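Side-chain contacts in Tas1 (Pseudomonas aeruginosa, PDB 6OX6), which pyrophosphorylates adenosine nucleotides to (p)ppApp as a type VI secreted toxin, depleting ADP and ATP in competing bacteria: residues T321-L326 with S346-T351; E368-K373 with I381-D386. All blocks are in the same frame, centred on the assembly; numbering follows the deposited sequence.

Contact 1 of 2, residues T321-L326 with S346-T351; sequences TVAAEL and SGVNST. With ACT (acetate ion), chain E.
Ser350 OG meets two very different neighbours: it is hydrogen-bonded to the carbonyl oxygen of Ile362 on the adjacent strand, and the CD1 methyl of Leu326 lies against it, at 3.5 Å from that same OG. With OG placed between the backbone N and the carbonyl carbon (chi1 71°), the hydroxyl turns back to its own sheet, which satisfies a buried polar group beneath the apolar face of the helix. Leu326 reaches it with one branch. CD1 extends the chain away from the helix and also comes within 4.1 Å of Ser350 CB, while the leucine as a whole is lodged beside Val364 and Leu270.

One turn earlier along the helix, Ala323 presents just its methyl. Val348 receives it with both branches, CG2 at 4.0 Å from Ala323 CB and CG1 at 4.2 Å from the same CB, a straddling that leaves the small residue level with the fork of the valine. The pair illustrates how a helix settles on a sheet in an alpha/beta fold. Helix 319-328 connects strands 308-313 and 332-336 of the mixed sheet, and strand 347-353 is one of the two that lie between them. Val333 of strand 332-336 packs against Val348 as well.

Between Val348 and Ser350, Asn349 faces the reverse side of the sheet. Its ND2 makes a weak bond to O of a bound acetate ion, 3.3 Å long and bent to 134°, and its OD1 also receives a weak, strongly bent one from the backbone N of Ser350. On that side the strand also meets the neighbouring immunity protein chain, Pa14_01140, whose Phe20 packs on Asn349 and Thr351.

Contact 2 of 2, residues E368-K373 with I381-D386; sequences EMIYAK and ILLGND. With ACT (acetate ion), chain I.
Ile370 packs against Leu382 and Leu383 at once, and apolar packing is what joins segments 368-373 and 381-386. The branch methyl CG2 does most of the touching: it lies 3.6 Å from Leu382 CD1 and 3.9 Å from Leu383 CD2. With CG2 anti to the backbone N (chi1 -76°), this methyl turns to the two leucines, while CG1 passes near OXT of a bound acetate ion. Against Leu382 the isoleucine crosses at about a right angle, methyl against methyl. Leu383 instead slides past it in the opposite direction, so that its CD2 runs along the side chain, 4.0 Å from Ile370 CB and 4.1 Å from Ile370 CD1. Ile313, on strand 308-313, touches both Ile370 and Leu383 and closes this small hydrophobic cluster against the sheet.

Aromatic contact comes from Tyr371, whose ring stacks edge-to-face with that of Tyr388 on helix 385-393.

Polar contact is left to Lys373 and the acetate. The fully extended lysine chain carries NZ to 2.7 Å from the acetate O, a good hydrogen bond and probably also a charge attraction. The other acetate oxygen, OXT, rests near hydrocarbon, 3.9 Å from Leu382 CD1.

A glycine divides the second segment: Gly384, with a positive phi of 81°, leaves helix 376-383 and at the same time occupies the N-cap of helix 385-393. This is a helix-glycine-helix turn, set among the helices that follow strand 359-365 and pack against the mixed beta-sheet.

Contacts 1 and 2 follow in series along the chain, the first closing before the second opens, with their centres 18 Å apart. Strand 359-365 links them: it runs beside strand 347-353 of contact 1 and leads straight into helix 367-373 of contact 2, and the Ile370 and Leu383 side chains of contact 2 rest on Ile313 of strand 308-313 in the same mixed sheet. They meet directly where Ser346 O packs 3.6 Å from CE of Met369, a selenomethionine. The acetates bound by Asn349 and Lys373 are also neighbours. The sheet thus carries helix 319-328 on one face, while the C-terminal helices join at the strand ends, beside a region that accepts anions in the crystal.

Contact 1 of 2, residues T321-L326 with S346-T351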
loop_
_atom_site.group_PDB
_atom_site.type_symbol
_atom_site.label_atom_id
_atom_site.label_comp_id
_atom_site.label_asym_id
_atom_site.label_seq_id
_atom_site.Cartn_x
_atom_site.Cartn_y
_atom_site.Cartn_z
ATOM N N THR A 321 -8.850 2.860 16.681
ATOM C CA THR A 321 -8.860 4.170 17.335
ATOM C C THR A 321 -7.843 5.095 16.688
ATOM O O THR A 321 -8.157 6.245 16.357
ATOM C CB THR A 321 -8.583 4.029 18.828
ATOM O OG1 THR A 321 -9.463 3.045 19.375
ATOM C CG2 THR A 321 -8.817 5.345 19.530
ATOM N N VAL A 322 -6.623 4.581 16.457
ATOM C CA VAL A 322 -5.576 5.354 15.786
ATOM C C VAL A 322 -5.991 5.743 14.371
ATOM O O VAL A 322 -5.702 6.858 13.915
ATOM C CB VAL A 322 -4.253 4.571 15.768
ATOM C CG1 VAL A 322 -3.192 5.395 15.055
ATOM C CG2 VAL A 322 -3.826 4.222 17.184
ATOM N N ALA A 323 -6.631 4.821 13.639
ATOM C CA ALA A 323 -7.138 5.137 12.304
ATOM C C ALA A 323 -8.036 6.372 12.321
ATOM O O ALA A 323 -7.884 7.285 11.495
ATOM C CB ALA A 323 -7.902 3.939 11.742
ATOM N N ALA A 324 -9.000 6.397 13.246
ATOM C CA ALA A 324 -9.915 7.536 13.364
ATOM C C ALA A 324 -9.162 8.822 13.683
ATOM O O ALA A 324 -9.545 9.910 13.233
ATOM C CB ALA A 324 -10.951 7.255 14.448
ATOM N N GLU A 325 -8.079 8.686 14.441
ATOM C CA GLU A 325 -7.255 9.826 14.823
ATOM C C GLU A 325 -6.598 10.470 13.606
ATOM O O GLU A 325 -6.597 11.694 13.471
ATOM C CB GLU A 325 -6.188 9.399 15.833
ATOM C CG GLU A 325 -6.390 9.971 17.227
ATOM C CD GLU A 325 -7.025 8.975 18.179
ATOM O OE1 GLU A 325 -6.279 8.209 18.822
ATOM O OE2 GLU A 325 -8.269 8.960 18.282
ATOM N N LEU A 326 -6.040 9.648 12.722
ATOM C CA LEU A 326 -5.386 10.164 11.529
ATOM C C LEU A 326 -6.411 10.795 10.593
ATOM O O LEU A 326 -6.127 11.793 9.912
ATOM C CB LEU A 326 -4.620 9.023 10.826
ATOM C CG LEU A 326 -3.492 8.334 11.622
ATOM C CD1 LEU A 326 -3.076 7.000 10.991
ATOM C CD2 LEU A 326 -2.292 9.225 11.693
ATOM N N SER A 346 -4.696 -7.441 6.836
ATOM C CA SER A 346 -5.446 -6.391 7.523
ATOM C C SER A 346 -4.480 -5.389 8.139
ATOM O O SER A 346 -3.348 -5.728 8.481
ATOM C CB SER A 346 -6.395 -6.949 8.609
ATOM O OG SER A 346 -5.711 -7.831 9.482
ATOM N N GLY A 347 -4.928 -4.149 8.260
ATOM C CA GLY A 347 -4.064 -3.069 8.691
ATOM C C GLY A 347 -4.621 -1.739 8.219
ATOM O O GLY A 347 -5.664 -1.667 7.577
ATOM N N VAL A 348 -3.893 -0.678 8.544
ATOM C CA VAL A 348 -4.299 0.677 8.188
ATOM C C VAL A 348 -3.167 1.330 7.433
ATOM O O VAL A 348 -1.998 1.186 7.810
ATOM C CB VAL A 348 -4.654 1.528 9.423
ATOM C CG1 VAL A 348 -4.894 3.006 9.027
ATOM C CG2 VAL A 348 -5.836 0.939 10.109
ATOM N N ASN A 349 -3.515 2.062 6.382
ATOM C CA ASN A 349 -2.570 2.929 5.695
ATOM C C ASN A 349 -3.204 4.304 5.552
ATOM O O ASN A 349 -4.412 4.431 5.346
ATOM C CB ASN A 349 -2.166 2.352 4.321
ATOM C CG ASN A 349 -0.925 3.014 3.750
ATOM O OD1 ASN A 349 -0.316 3.883 4.380
ATOM N ND2 ASN A 349 -0.514 2.570 2.565
ATOM N N SER A 350 -2.392 5.335 5.687
ATOM C CA SER A 350 -2.924 6.672 5.573
ATOM C C SER A 350 -1.889 7.546 4.902
ATOM O O SER A 350 -0.681 7.289 4.981
ATOM C CB SER A 350 -3.304 7.243 6.937
ATOM O OG SER A 350 -2.144 7.539 7.687
ATOM N N THR A 351 -2.376 8.590 4.258
ATOM C CA THR A 351 -1.544 9.561 3.574
ATOM C C THR A 351 -1.848 10.914 4.170
ATOM O O THR A 351 -3.018 11.318 4.225
ATOM C CB THR A 351 -1.835 9.586 2.071
ATOM O OG1 THR A 351 -1.668 8.270 1.540
ATOM C CG2 THR A 351 -0.900 10.565 1.357
HETATM C C ACT E . -0.360 -1.667 2.397
HETATM O O ACT E . -0.742 -0.635 1.739
HETATM O OXT ACT E . 0.266 -1.736 3.500
HETATM C CH3 ACT E . -0.722 -3.037 1.754
#

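Contact 2 of 2, residues E368-K373 with I381-D386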
loop_
_atom_site.group_PDB
_atom_site.type_symbol
_atom_site.label_atom_id
_atom_site.label_comp_id
_atom_site.label_asym_id
_atom_site.label_seq_id
_atom_site.Cartn_x
_atom_site.Cartn_y
_atom_site.Cartn_z
ATOM N N GLU A 368 0.797 -8.646 16.021
ATOM C CA GLU A 368 0.521 -9.960 15.451
ATOM C C GLU A 368 0.559 -9.915 13.931
ATOM O O GLU A 368 1.112 -10.814 13.283
ATOM C CB GLU A 368 -0.839 -10.478 15.939
ATOM C CG GLU A 368 -0.874 -10.817 17.425
ATOM C CD GLU A 368 -0.791 -9.583 18.345
ATOM O OE1 GLU A 368 -0.967 -8.444 17.850
ATOM O OE2 GLU A 368 -0.538 -9.748 19.564
HETATM N N MSE A 369 -0.031 -8.873 13.355
HETATM C CA MSE A 369 -0.080 -8.725 11.910
HETATM C C MSE A 369 1.284 -8.503 11.323
HETATM O O MSE A 369 1.585 -9.045 10.238
HETATM C CB MSE A 369 -0.974 -7.540 11.560
HETATM C CG MSE A 369 -2.447 -7.916 11.676
HETATM SE SE MSE A 369 -2.769 -9.612 10.728
HETATM C CE MSE A 369 -2.124 -9.061 8.950
ATOM N N ILE A 370 2.117 -7.723 12.005
ATOM C CA ILE A 370 3.465 -7.424 11.521
ATOM C C ILE A 370 4.351 -8.659 11.615
ATOM O O ILE A 370 5.120 -8.964 10.696
ATOM C CB ILE A 370 4.057 -6.244 12.299
ATOM C CG1 ILE A 370 3.407 -4.942 11.796
ATOM C CG2 ILE A 370 5.616 -6.232 12.122
ATOM C CD1 ILE A 370 3.478 -3.795 12.765
ATOM N N TYR A 371 4.268 -9.378 12.731
ATOM C CA TYR A 371 4.920 -10.673 12.841
ATOM C C TYR A 371 4.565 -11.557 11.655
ATOM O O TYR A 371 5.432 -12.185 11.037
ATOM C CB TYR A 371 4.494 -11.346 14.148
ATOM C CG TYR A 371 5.097 -12.697 14.354
ATOM C CD1 TYR A 371 4.337 -13.854 14.228
ATOM C CD2 TYR A 371 6.436 -12.823 14.678
ATOM C CE1 TYR A 371 4.907 -15.109 14.425
ATOM C CE2 TYR A 371 7.017 -14.053 14.866
ATOM C CZ TYR A 371 6.245 -15.190 14.736
ATOM O OH TYR A 371 6.845 -16.407 14.932
ATOM N N ALA A 372 3.282 -11.592 11.317
ATOM C CA ALA A 372 2.816 -12.483 10.268
ATOM C C ALA A 372 3.355 -12.068 8.911
ATOM O O ALA A 372 3.789 -12.919 8.122
ATOM C CB ALA A 372 1.292 -12.501 10.255
ATOM N N LYS A 373 3.347 -10.771 8.629
ATOM C CA LYS A 373 3.646 -10.313 7.287
ATOM C C LYS A 373 5.144 -10.202 7.017
ATOM O O LYS A 373 5.610 -10.633 5.957
ATOM C CB LYS A 373 2.981 -8.962 7.041
ATOM C CG LYS A 373 3.433 -8.314 5.742
ATOM C CD LYS A 373 2.821 -6.917 5.614
ATOM C CE LYS A 373 3.418 -6.170 4.438
ATOM N NZ LYS A 373 2.815 -4.831 4.284
ATOM N N ILE A 381 12.814 -5.143 13.976
ATOM C CA ILE A 381 13.009 -3.698 13.959
ATOM C C ILE A 381 11.698 -2.980 14.263
ATOM O O ILE A 381 11.660 -2.048 15.078
ATOM C CB ILE A 381 13.582 -3.249 12.611
ATOM C CG1 ILE A 381 14.916 -3.931 12.332
ATOM C CG2 ILE A 381 13.715 -1.736 12.565
ATOM C CD1 ILE A 381 15.493 -3.564 10.988
ATOM N N LEU A 382 10.605 -3.389 13.607
ATOM C CA LEU A 382 9.330 -2.696 13.812
ATOM C C LEU A 382 8.829 -2.840 15.245
ATOM O O LEU A 382 8.323 -1.879 15.829
ATOM C CB LEU A 382 8.276 -3.227 12.855
ATOM C CG LEU A 382 8.541 -2.963 11.384
ATOM C CD1 LEU A 382 7.429 -3.532 10.506
ATOM C CD2 LEU A 382 8.684 -1.464 11.180
ATOM N N LEU A 383 8.887 -4.057 15.798
ATOM C CA LEU A 383 8.302 -4.329 17.107
ATOM C C LEU A 383 9.277 -4.136 18.250
ATOM O O LEU A 383 8.845 -4.038 19.406
ATOM C CB LEU A 383 7.775 -5.767 17.185
ATOM C CG LEU A 383 6.864 -6.244 16.050
ATOM C CD1 LEU A 383 6.398 -7.665 16.359
ATOM C CD2 LEU A 383 5.673 -5.323 15.870
ATOM N N GLY A 384 10.570 -4.103 17.966
ATOM C CA GLY A 384 11.549 -4.285 19.002
ATOM C C GLY A 384 11.736 -5.756 19.320
ATOM O O GLY A 384 10.878 -6.601 19.058
ATOM N N ASN A 385 12.899 -6.058 19.896
ATOM C CA ASN A 385 13.267 -7.443 20.156
ATOM C C ASN A 385 12.320 -8.095 21.147
ATOM O O ASN A 385 11.925 -9.249 20.959
ATOM C CB ASN A 385 14.706 -7.511 20.659
ATOM C CG ASN A 385 15.711 -7.484 19.523
ATOM O OD1 ASN A 385 15.442 -8.016 18.441
ATOM N ND2 ASN A 385 16.881 -6.877 19.762
ATOM N N ASP A 386 11.916 -7.369 22.194
ATOM C CA ASP A 386 11.099 -7.985 23.240
ATOM C C ASP A 386 9.660 -8.219 22.781
ATOM O O ASP A 386 9.095 -9.292 23.025
ATOM C CB ASP A 386 11.131 -7.155 24.527
ATOM C CG ASP A 386 12.554 -6.858 25.001
ATOM O OD1 ASP A 386 13.505 -7.441 24.418
ATOM O OD2 ASP A 386 12.717 -6.085 25.980
HETATM C C ACT I . 3.311 -3.063 7.493
HETATM O O ACT I . 3.207 -3.076 6.231
HETATM O OXT ACT I . 4.273 -3.467 8.210
HETATM C CH3 ACT I . 2.067 -2.453 8.262
#